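Long-range contacts in pre-crRNA processing endonuclease (Streptococcus pyogenes serotype M1, PDB 3VZH), which probably cleaves precursor CRISPR RNA into crRNA, as a Cas5d endoribonuclease of the type I-C adaptive immune system: residues Tyr34-Gln40 against Leu170-Ser176; Ser14-Phe20 against Leu139-Leu145; His102-Asn106 against Leu117-Glu122. One frame throughout, in Å; residues are numbered along the deposited sequence.

Contact 1 (Tyr34-Gln40 against Leu170-Ser176); sequences YSVPTRQ and LGIMFHS
Tyr34 and Phe174 meet through a hydrogen bond: the Phe174 N donates to Tyr34 OH over 3.0 Å, almost perfectly straight at 177°. A water in the plane of the Tyr34 ring, 2.6 Å from Tyr34 OH, donates in turn to Ile172 O. The phenol oxygen is thus held by two partners, an amide and a water, which fixes the end of the ring.

At the other end of the contact, Gln40 N donates to His175 O over 3.0 Å in a bent bond. Two further waters act as bridges, one from Arg39 N to Phe174 O and one between Arg39 NH1 and Ser176 OG. The start of helix 39-49, the first helix of the N-terminal RRM-like fold, is therefore tied through its early amides to strand 173-178 of the C-terminal part. Thr38 is its N-cap, with OG1 taking Ala41 N, while Gln40 OE1 accepts from Phe177 N. The strand carries a classic beta bulge, His175 and Ser176 both facing Tyr190.

Among the apolar contacts, Met173 runs past Tyr34 in the opposite direction and turns its methyl over one ring face, CE lying 3.7 Å from the ring centroid in a CH-pi contact. The bend at chi3 (68°) brings CE there, and SD stands obliquely to the same ring, a Met-aromatic contact. Val36 and Leu170 meet tip to tip, tightly, with CG2 and CD1 3.4 Å apart. Phe174 receives Thr38 CG2 at its edge and touches Gln40 CB with CE1 at 3.6 Å.

Arg39 lies alongside His175, NH1 being 3.6 Å from CE1. Val59 O holds Arg39 NH2, Lys204 O takes the His175 NE2 bond, and His175 ND1 is hydrogen-bonded to Ser176 OG at 2.6 Å.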
loop_
_atom_site.group_PDB
_atom_site.type_symbol
_atom_site.label_atom_id
_atom_site.label_comp_id
_atom_site.label_asym_id
_atom_site.label_seq_id
_atom_site.Cartn_x
_atom_site.Cartn_y
_atom_site.Cartn_z
ATOM N N TYR A 34 -12.790 -3.884 3.511
ATOM C CA TYR A 34 -12.052 -4.027 4.768
ATOM C C TYR A 34 -12.011 -2.684 5.369
ATOM O O TYR A 34 -12.196 -1.664 4.665
ATOM C CB TYR A 34 -10.601 -4.426 4.449
ATOM C CG TYR A 34 -10.420 -5.908 4.114
ATOM C CD1 TYR A 34 -10.752 -6.901 5.061
ATOM C CD2 TYR A 34 -9.862 -6.299 2.885
ATOM C CE1 TYR A 34 -10.578 -8.291 4.769
ATOM C CE2 TYR A 34 -9.681 -7.689 2.581
ATOM C CZ TYR A 34 -10.008 -8.656 3.533
ATOM O OH TYR A 34 -9.778 -10.009 3.261
ATOM N N SER A 35 -11.715 -2.644 6.666
ATOM C CA SER A 35 -11.690 -1.374 7.339
ATOM C C SER A 35 -10.445 -0.569 7.082
ATOM O O SER A 35 -10.389 0.602 7.469
ATOM C CB SER A 35 -11.737 -1.634 8.880
ATOM O OG SER A 35 -12.884 -2.386 9.237
ATOM N N VAL A 36 -9.402 -1.209 6.556
ATOM C CA VAL A 36 -8.150 -0.510 6.294
ATOM C C VAL A 36 -7.587 -1.096 4.976
ATOM O O VAL A 36 -8.060 -2.120 4.489
ATOM C CB VAL A 36 -7.122 -0.672 7.458
ATOM C CG1 VAL A 36 -7.687 -0.132 8.790
ATOM C CG2 VAL A 36 -6.789 -2.123 7.638
ATOM N N PRO A 37 -6.551 -0.448 4.393
ATOM C CA PRO A 37 -6.039 -1.032 3.133
ATOM C C PRO A 37 -5.382 -2.416 3.263
ATOM O O PRO A 37 -4.900 -2.775 4.335
ATOM C CB PRO A 37 -5.036 0.008 2.607
ATOM C CG PRO A 37 -5.093 1.194 3.569
ATOM C CD PRO A 37 -5.784 0.732 4.835
ATOM N N THR A 38 -5.467 -3.243 2.226
ATOM C CA THR A 38 -4.645 -4.461 2.173
ATOM C C THR A 38 -3.213 -4.078 1.658
ATOM O O THR A 38 -3.019 -2.999 0.973
ATOM C CB THR A 38 -5.243 -5.482 1.203
ATOM O OG1 THR A 38 -5.351 -4.841 -0.058
ATOM C CG2 THR A 38 -6.631 -5.970 1.715
ATOM N N ARG A 39 -2.211 -4.918 1.951
ATOM C CA ARG A 39 -0.872 -4.699 1.413
ATOM C C ARG A 39 -0.921 -4.620 -0.103
ATOM O O ARG A 39 -0.290 -3.726 -0.738
ATOM C CB ARG A 39 0.136 -5.728 1.860
ATOM C CG ARG A 39 1.536 -5.103 1.757
ATOM C CD ARG A 39 2.619 -6.089 1.397
ATOM N NE ARG A 39 3.852 -5.628 1.989
ATOM C CZ ARG A 39 4.965 -6.324 2.009
ATOM N NH1 ARG A 39 4.998 -7.513 1.413
ATOM N NH2 ARG A 39 6.030 -5.823 2.621
ATOM N N GLN A 40 -1.681 -5.553 -0.668
ATOM C CA GLN A 40 -1.909 -5.535 -2.162
ATOM C C GLN A 40 -2.389 -4.158 -2.701
ATOM O O GLN A 40 -1.846 -3.655 -3.688
ATOM C CB GLN A 40 -2.837 -6.630 -2.646
ATOM C CG GLN A 40 -2.772 -6.891 -4.180
ATOM C CD GLN A 40 -1.505 -7.683 -4.588
ATOM O OE1 GLN A 40 -1.539 -8.924 -4.770
ATOM N NE2 GLN A 40 -0.371 -6.965 -4.760
ATOM N N LEU A 170 -7.776 -6.448 13.491
ATOM C CA LEU A 170 -8.727 -6.492 12.418
ATOM C C LEU A 170 -8.939 -7.937 11.934
ATOM O O LEU A 170 -9.743 -8.144 11.073
ATOM C CB LEU A 170 -8.287 -5.518 11.282
ATOM C CG LEU A 170 -8.244 -4.038 11.776
ATOM C CD1 LEU A 170 -7.529 -3.153 10.796
ATOM C CD2 LEU A 170 -9.592 -3.487 12.041
ATOM N N GLY A 171 -8.280 -8.941 12.552
ATOM C CA GLY A 171 -8.565 -10.372 12.156
ATOM C C GLY A 171 -7.828 -10.692 10.901
ATOM O O GLY A 171 -6.949 -9.952 10.474
ATOM N N ILE A 172 -8.246 -11.751 10.216
ATOM C CA ILE A 172 -7.488 -12.185 9.077
ATOM C C ILE A 172 -7.838 -11.357 7.843
ATOM O O ILE A 172 -9.011 -11.206 7.490
ATOM C CB ILE A 172 -7.853 -13.652 8.747
ATOM C CG1 ILE A 172 -7.644 -14.541 9.971
ATOM C CG2 ILE A 172 -6.926 -14.163 7.657
ATOM C CD1 ILE A 172 -6.200 -14.606 10.466
ATOM N N MET A 173 -6.838 -10.802 7.177
ATOM C CA MET A 173 -7.041 -9.967 5.976
ATOM C C MET A 173 -6.250 -10.552 4.839
ATOM O O MET A 173 -5.108 -11.041 5.036
ATOM C CB MET A 173 -6.500 -8.538 6.249
ATOM C CG MET A 173 -7.498 -7.752 7.089
ATOM S SD MET A 173 -7.069 -5.979 7.263
ATOM C CE MET A 173 -7.371 -5.605 5.527
ATOM N N PHE A 174 -6.804 -10.497 3.638
ATOM C CA PHE A 174 -5.990 -10.670 2.432
ATOM C C PHE A 174 -4.717 -9.816 2.520
ATOM O O PHE A 174 -4.759 -8.634 2.915
ATOM C CB PHE A 174 -6.813 -10.327 1.202
ATOM C CG PHE A 174 -6.071 -10.463 -0.079
ATOM C CD1 PHE A 174 -5.759 -9.328 -0.815
ATOM C CD2 PHE A 174 -5.669 -11.706 -0.558
ATOM C CE1 PHE A 174 -5.037 -9.431 -2.018
ATOM C CE2 PHE A 174 -4.974 -11.826 -1.775
ATOM C CZ PHE A 174 -4.657 -10.672 -2.508
ATOM N N HIS A 175 -3.568 -10.437 2.203
ATOM C CA HIS A 175 -2.279 -9.755 2.203
ATOM C C HIS A 175 -1.901 -9.485 0.761
ATOM O O HIS A 175 -1.833 -8.334 0.352
ATOM C CB HIS A 175 -1.242 -10.681 2.818
ATOM C CG HIS A 175 0.163 -10.112 2.911
ATOM N ND1 HIS A 175 1.042 -10.163 1.884
ATOM C CD2 HIS A 175 0.852 -9.540 4.000
ATOM C CE1 HIS A 175 2.229 -9.621 2.297
ATOM N NE2 HIS A 175 2.106 -9.282 3.594
ATOM N N SER A 176 -1.657 -10.538 -0.022
ATOM C CA SER A 176 -1.285 -10.371 -1.430
ATOM C C SER A 176 -1.270 -11.693 -2.146
ATOM O O SER A 176 -1.383 -12.746 -1.517
ATOM C CB SER A 176 0.086 -9.685 -1.573
ATOM O OG SER A 176 1.068 -10.258 -0.729
HETATM O O HOH W 1 -10.222 -11.786 5.079
HETATM O O HOH W 2 -3.064 -6.866 4.070
HETATM O O HOH W 3 3.276 -8.213 -0.915
#

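Contact 2 (Ser14-Phe20 against Leu139-Leu145); sequences SGQRALF and LGTRECL
Leu139 lies along the backbone of Gly15 to Ala18, at the corner where strand 9-15 ends and strand 17-18 begins. In the RRM-like (ferredoxin-type) fold this is the exit of the first strand, and segment 139-145 belongs to the loop between the second helix, 118-130, and the last strand of that fold, 147-150, which pairs with strand 9-15. The loop is folded by a type I beta turn from Thr141 to Cys144 and closed by the backbone hydrogen bond from Leu139 N to Cys144 O.

The Leu139 side chain puts CD1 against the backbone, 3.6 Å from Gly15 CA and equally close to Arg17 O, while its CB meets Ala18 CB at 3.8 Å. Its CG stands anti to the carbonyl carbon (chi1 -56°), which carries CD1 toward Gly15 CA; from beyond the two segments Val95 and Ile45 touch it too.

Cys144 approaches the same carbonyl from the loop: its CB is 3.4 Å from Arg17 O, and SG rests 3.9 Å from Arg17 CB. Leu19 and Thr141 cross obliquely, Leu19 CB against Thr141 CG2 at 3.7 Å. Thr141 OG1 is turned instead to Glu143, donating to OE1 from above the carboxylate plane, and Glu143 OE2 is bonded to Tyr91 OH. Phe20 brings its ring against the loop backbone, with CE1 3.7 Å from both Leu139 C and Gly140 N; outside the two segments the ring touches Ala41 of helix 39-49.

A water accepts from Arg17 N and donates to Leu145 O, bridging the segments near the corner. The single direct hydrogen bond between the segments runs from Leu19 N to Leu139 O, 3.0 Å long with an N-H...O angle of 169°.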
loop_
_atom_site.group_PDB
_atom_site.type_symbol
_atom_site.label_atom_id
_atom_site.label_comp_id
_atom_site.label_asym_id
_atom_site.label_seq_id
_atom_site.Cartn_x
_atom_site.Cartn_y
_atom_site.Cartn_z
ATOM N N SER A 14 -4.807 10.277 -0.020
ATOM C CA SER A 14 -6.159 10.619 0.506
ATOM C C SER A 14 -7.247 10.426 -0.533
ATOM O O SER A 14 -6.968 10.373 -1.731
ATOM C CB SER A 14 -6.131 12.016 1.069
ATOM O OG SER A 14 -5.891 12.973 0.018
ATOM N N GLY A 15 -8.513 10.299 -0.083
ATOM C CA GLY A 15 -9.582 10.133 -1.073
ATOM C C GLY A 15 -10.885 10.223 -0.316
ATOM O O GLY A 15 -10.960 9.900 0.882
ATOM N N GLN A 16 -11.926 10.632 -1.044
ATOM C CA GLN A 16 -13.263 10.656 -0.470
ATOM C C GLN A 16 -13.851 9.252 -0.214
ATOM O O GLN A 16 -14.670 9.070 0.712
ATOM C CB GLN A 16 -14.206 11.428 -1.446
ATOM C CG GLN A 16 -14.004 12.955 -1.365
ATOM C CD GLN A 16 -13.985 13.446 0.074
ATOM O OE1 GLN A 16 -12.950 13.914 0.574
ATOM N NE2 GLN A 16 -15.119 13.324 0.758
ATOM N N ARG A 17 -13.502 8.293 -1.088
ATOM C CA ARG A 17 -13.980 6.922 -0.977
ATOM C C ARG A 17 -12.837 5.933 -1.229
ATOM O O ARG A 17 -11.903 6.232 -2.007
ATOM C CB ARG A 17 -15.030 6.677 -2.057
ATOM C CG ARG A 17 -16.303 7.523 -1.836
ATOM C CD ARG A 17 -17.015 7.096 -0.551
ATOM N NE ARG A 17 -18.383 7.610 -0.446
ATOM C CZ ARG A 17 -18.724 8.709 0.203
ATOM N NH1 ARG A 17 -17.793 9.466 0.795
ATOM N NH2 ARG A 17 -20.027 9.061 0.238
ATOM N N ALA A 18 -12.924 4.776 -0.578
ATOM C CA ALA A 18 -11.977 3.666 -0.782
ATOM C C ALA A 18 -12.773 2.370 -0.699
ATOM O O ALA A 18 -13.823 2.309 -0.013
ATOM C CB ALA A 18 -10.839 3.669 0.269
ATOM N N LEU A 19 -12.297 1.367 -1.422
ATOM C CA LEU A 19 -12.930 0.043 -1.403
ATOM C C LEU A 19 -11.820 -0.975 -1.469
ATOM O O LEU A 19 -11.354 -1.325 -2.576
ATOM C CB LEU A 19 -13.890 -0.167 -2.582
ATOM C CG LEU A 19 -14.608 -1.521 -2.680
ATOM C CD1 LEU A 19 -15.418 -1.702 -1.405
ATOM C CD2 LEU A 19 -15.537 -1.656 -3.910
ATOM N N PHE A 20 -11.475 -1.550 -0.322
ATOM C CA PHE A 20 -10.375 -2.564 -0.288
ATOM C C PHE A 20 -10.999 -3.934 -0.178
ATOM O O PHE A 20 -11.569 -4.272 0.836
ATOM C CB PHE A 20 -9.514 -2.233 0.946
ATOM C CG PHE A 20 -8.871 -0.894 0.831
ATOM C CD1 PHE A 20 -8.089 -0.588 -0.290
ATOM C CD2 PHE A 20 -9.004 0.075 1.822
ATOM C CE1 PHE A 20 -7.503 0.628 -0.453
ATOM C CE2 PHE A 20 -8.372 1.313 1.646
ATOM C CZ PHE A 20 -7.618 1.565 0.525
ATOM N N LEU A 139 -8.030 3.965 -5.018
ATOM C CA LEU A 139 -8.042 3.427 -3.646
ATOM C C LEU A 139 -8.857 2.129 -3.594
ATOM O O LEU A 139 -10.069 2.130 -3.208
ATOM C CB LEU A 139 -8.624 4.461 -2.673
ATOM C CG LEU A 139 -7.878 5.764 -2.719
ATOM C CD1 LEU A 139 -8.348 6.837 -1.728
ATOM C CD2 LEU A 139 -6.355 5.518 -2.524
ATOM N N GLY A 140 -8.232 1.053 -4.096
ATOM C CA GLY A 140 -8.752 -0.282 -3.988
ATOM C C GLY A 140 -9.593 -0.610 -5.206
ATOM O O GLY A 140 -9.679 -1.761 -5.608
ATOM N N THR A 141 -10.239 0.388 -5.781
ATOM C CA THR A 141 -11.036 0.210 -6.995
ATOM C C THR A 141 -11.080 1.427 -7.929
ATOM O O THR A 141 -10.894 2.547 -7.463
ATOM C CB THR A 141 -12.471 -0.151 -6.577
ATOM O OG1 THR A 141 -13.174 -0.627 -7.706
ATOM C CG2 THR A 141 -13.164 1.070 -6.042
ATOM N N ARG A 142 -11.374 1.235 -9.235
ATOM C CA ARG A 142 -11.297 2.343 -10.226
ATOM C C ARG A 142 -12.205 3.552 -10.026
ATOM O O ARG A 142 -11.895 4.648 -10.506
ATOM C CB ARG A 142 -11.346 1.861 -11.695
ATOM C CG ARG A 142 -10.051 2.040 -12.506
ATOM C CD ARG A 142 -9.965 1.116 -13.727
ATOM N NE ARG A 142 -9.152 1.630 -14.858
ATOM C CZ ARG A 142 -7.807 1.595 -14.923
ATOM N NH1 ARG A 142 -7.088 1.077 -13.943
ATOM N NH2 ARG A 142 -7.171 2.082 -15.977
ATOM N N GLU A 143 -13.315 3.402 -9.308
ATOM C CA GLU A 143 -14.187 4.572 -9.123
ATOM C C GLU A 143 -13.747 5.444 -7.957
ATOM O O GLU A 143 -14.372 6.459 -7.688
ATOM C CB GLU A 143 -15.668 4.171 -8.966
ATOM C CG GLU A 143 -16.048 3.504 -7.638
ATOM C CD GLU A 143 -15.837 1.992 -7.636
ATOM O OE1 GLU A 143 -15.113 1.455 -8.518
ATOM O OE2 GLU A 143 -16.376 1.325 -6.727
ATOM N N CYS A 144 -12.635 5.079 -7.314
ATOM C CA CYS A 144 -12.251 5.717 -6.104
ATOM C C CYS A 144 -10.920 6.385 -6.377
ATOM O O CYS A 144 -9.892 5.781 -6.167
ATOM C CB CYS A 144 -12.120 4.653 -4.967
ATOM S SG CYS A 144 -13.725 3.882 -4.472
ATOM N N LEU A 145 -10.942 7.647 -6.814
ATOM C CA LEU A 145 -9.712 8.371 -7.142
ATOM C C LEU A 145 -9.009 8.759 -5.867
ATOM O O LEU A 145 -9.669 9.227 -4.953
ATOM C CB LEU A 145 -10.035 9.690 -7.874
ATOM C CG LEU A 145 -10.631 9.653 -9.290
ATOM C CD1 LEU A 145 -9.845 8.638 -10.123
ATOM C CD2 LEU A 145 -12.153 9.397 -9.317
HETATM O O HOH W 4 -12.005 8.347 -3.711
#

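Contact 3 (His102-Asn106 against Leu117-Glu122)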
loop_
_atom_site.group_PDB
_atom_site.type_symbol
_atom_site.label_atom_id
_atom_site.label_comp_id
_atom_site.label_asym_id
_atom_site.label_seq_id
_atom_site.Cartn_x
_atom_site.Cartn_y
_atom_site.Cartn_z
ATOM N N HIS A 102 9.957 1.203 0.243
ATOM C CA HIS A 102 11.299 1.361 -0.363
ATOM C C HIS A 102 11.308 0.458 -1.515
ATOM O O HIS A 102 10.279 -0.169 -1.782
ATOM C CB HIS A 102 12.382 1.041 0.672
ATOM C CG HIS A 102 12.372 -0.404 1.127
ATOM N ND1 HIS A 102 11.711 -0.816 2.224
ATOM C CD2 HIS A 102 13.047 -1.553 0.583
ATOM C CE1 HIS A 102 11.906 -2.169 2.387
ATOM N NE2 HIS A 102 12.751 -2.612 1.381
ATOM N N PHE A 103 12.403 0.431 -2.236
ATOM C CA PHE A 103 12.472 -0.570 -3.293
ATOM C C PHE A 103 13.774 -1.356 -3.251
ATOM O O PHE A 103 14.758 -0.910 -2.664
ATOM C CB PHE A 103 12.229 0.023 -4.682
ATOM C CG PHE A 103 13.202 1.097 -5.115
ATOM C CD1 PHE A 103 12.796 2.457 -5.046
ATOM C CD2 PHE A 103 14.455 0.773 -5.630
ATOM C CE1 PHE A 103 13.665 3.458 -5.456
ATOM C CE2 PHE A 103 15.307 1.773 -6.078
ATOM C CZ PHE A 103 14.910 3.116 -5.978
ATOM N N VAL A 104 13.739 -2.525 -3.868
ATOM C CA VAL A 104 14.918 -3.417 -4.003
ATOM C C VAL A 104 14.995 -3.873 -5.480
ATOM O O VAL A 104 14.015 -3.699 -6.224
ATOM C CB VAL A 104 14.745 -4.693 -3.095
ATOM C CG1 VAL A 104 14.594 -4.283 -1.631
ATOM C CG2 VAL A 104 13.591 -5.539 -3.596
ATOM N N TRP A 105 16.130 -4.432 -5.931
ATOM C CA TRP A 105 16.168 -4.853 -7.366
ATOM C C TRP A 105 15.300 -6.042 -7.501
ATOM O O TRP A 105 15.173 -6.910 -6.559
ATOM C CB TRP A 105 17.651 -5.126 -7.839
ATOM C CG TRP A 105 18.554 -3.894 -7.672
ATOM C CD1 TRP A 105 19.829 -3.831 -7.055
ATOM C CD2 TRP A 105 18.266 -2.509 -8.087
ATOM N NE1 TRP A 105 20.310 -2.548 -7.079
ATOM C CE2 TRP A 105 19.439 -1.704 -7.688
ATOM C CE3 TRP A 105 17.193 -1.874 -8.739
ATOM C CZ2 TRP A 105 19.501 -0.323 -7.929
ATOM C CZ3 TRP A 105 17.296 -0.531 -9.049
ATOM C CH2 TRP A 105 18.388 0.261 -8.549
ATOM N N ASN A 106 14.684 -6.145 -8.693
ATOM C CA ASN A 106 13.794 -7.240 -9.003
ATOM C C ASN A 106 14.639 -8.439 -9.506
ATOM O O ASN A 106 15.110 -8.424 -10.637
ATOM C CB ASN A 106 12.765 -6.784 -10.068
ATOM C CG ASN A 106 11.816 -7.890 -10.505
ATOM O OD1 ASN A 106 11.829 -8.987 -9.943
ATOM N ND2 ASN A 106 10.977 -7.613 -11.486
ATOM N N LEU A 117 20.393 1.294 -11.216
ATOM C CA LEU A 117 21.086 2.560 -10.957
ATOM C C LEU A 117 20.379 3.261 -9.832
ATOM O O LEU A 117 19.333 3.890 -10.054
ATOM C CB LEU A 117 21.046 3.402 -12.246
ATOM C CG LEU A 117 21.649 2.668 -13.477
ATOM C CD1 LEU A 117 21.153 3.178 -14.851
ATOM C CD2 LEU A 117 23.175 2.691 -13.402
ATOM N N PRO A 118 20.902 3.152 -8.621
ATOM C CA PRO A 118 20.164 3.627 -7.478
ATOM C C PRO A 118 19.903 5.148 -7.516
ATOM O O PRO A 118 18.777 5.550 -7.217
ATOM C CB PRO A 118 21.062 3.259 -6.260
ATOM C CG PRO A 118 22.281 2.650 -6.806
ATOM C CD PRO A 118 22.100 2.357 -8.250
ATOM N N ALA A 119 20.880 5.974 -7.943
ATOM C CA ALA A 119 20.645 7.433 -7.928
ATOM C C ALA A 119 19.566 7.801 -8.925
ATOM O O ALA A 119 18.747 8.689 -8.647
ATOM C CB ALA A 119 21.936 8.217 -8.210
ATOM N N LYS A 120 19.576 7.128 -10.075
ATOM C CA LYS A 120 18.571 7.376 -11.112
ATOM C C LYS A 120 17.163 7.083 -10.551
ATOM O O LYS A 120 16.236 7.885 -10.643
ATOM C CB LYS A 120 18.779 6.467 -12.329
ATOM C CG LYS A 120 17.720 6.659 -13.461
ATOM C CD LYS A 120 17.814 5.508 -14.498
ATOM C CE LYS A 120 16.677 5.468 -15.517
ATOM N NZ LYS A 120 16.925 4.396 -16.519
ATOM N N HIS A 121 16.993 5.874 -10.025
ATOM C CA HIS A 121 15.630 5.468 -9.604
ATOM C C HIS A 121 15.157 6.148 -8.362
ATOM O O HIS A 121 13.931 6.422 -8.254
ATOM C CB HIS A 121 15.516 3.974 -9.487
ATOM C CG HIS A 121 15.620 3.284 -10.807
ATOM N ND1 HIS A 121 14.755 3.509 -11.814
ATOM C CD2 HIS A 121 16.579 2.414 -11.305
ATOM C CE1 HIS A 121 15.027 2.728 -12.860
ATOM N NE2 HIS A 121 16.191 2.083 -12.587
ATOM N N GLU A 122 16.058 6.428 -7.434
ATOM C CA GLU A 122 15.686 7.265 -6.261
ATOM C C GLU A 122 15.258 8.682 -6.641
ATOM O O GLU A 122 14.240 9.171 -6.114
ATOM C CB GLU A 122 16.775 7.317 -5.177
ATOM C CG GLU A 122 17.024 6.011 -4.422
ATOM C CD GLU A 122 17.773 6.257 -3.108
ATOM O OE1 GLU A 122 17.842 5.370 -2.252
ATOM O OE2 GLU A 122 18.304 7.377 -2.912
#
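Trp105 and Phe103, on the same strand, each reach the first turn of helix 118-130, Trp105 at Leu117, Pro118 and His121 and Phe103 at His121 and Glu122. This is the step from the third strand to the second helix of the RRM-like (ferredoxin-type) fold, the helix packing on one face of the sheet. Strand 102-105 and helix 118-122 have axes 10.9 Å apart at closest approach and run at 143° to each other, so large side chains must span the gap, and no hydrogen bond links the two segments.

Phe103 holds CG between its backbone N and carbonyl carbon (chi1 60°), which projects the ring off the strand so that its far tip, CZ, does the touching. CZ lies 3.7 Å from His121 CB, the two side chains crossing at about a right angle, and 3.9 Å from Glu122 CG; Glu122 N comes at the ring edge, in plane.

Trp105 turns the other way at its first torsion, with CG anti to the carbonyl carbon (chi1 -58°), and extends its six-membered ring to the start of the helix. CZ2 meets Pro118 CD at 3.7 Å, near the indole plane and at its edge, while CZ3 is 3.8 Å from His121 CD2. Indole and imidazole touch by their borders, with planes steeply inclined and no stacking. The indole is stacked with Tyr4, a residue that the side chains of Phe103 and Pro118 also touch.

Both His121 nitrogens are engaged, ND1 with Tyr50 OH and NE2 with Asp115 O, which holds the imidazole's rotation. Glu122 OE1 accepts from Arg7 N. Nearest of all across the contact is Trp105 CH2, 3.5 Å from Leu117 N, at the N-cap position of the helix.

Overall arrangement
Contacts 1 and 2 adjoin, their centres about 15 Å apart, and share a seam: Tyr34 N lies 3.0 Å from Phe20 O, a probable hydrogen bond, and Phe20 CD2 packs on Pro37 CA at 3.4 Å. Along the chain their segments alternate. Contact 3 stands across the centre of the chain, about 27 Å from contact 1 and 28 Å from contact 2 between centres; its nearest atoms are about 7 Å and 17 Å from theirs. All three reach one antiparallel sheet, in which strands 9-15 and 95-105 are neighbours. Contact 3 lies within the RRM-like fold, contact 2 at the end of its first strand, where the chain passes to a small second sheet, whereas contact 1 connects its first helix to the C-terminal strands.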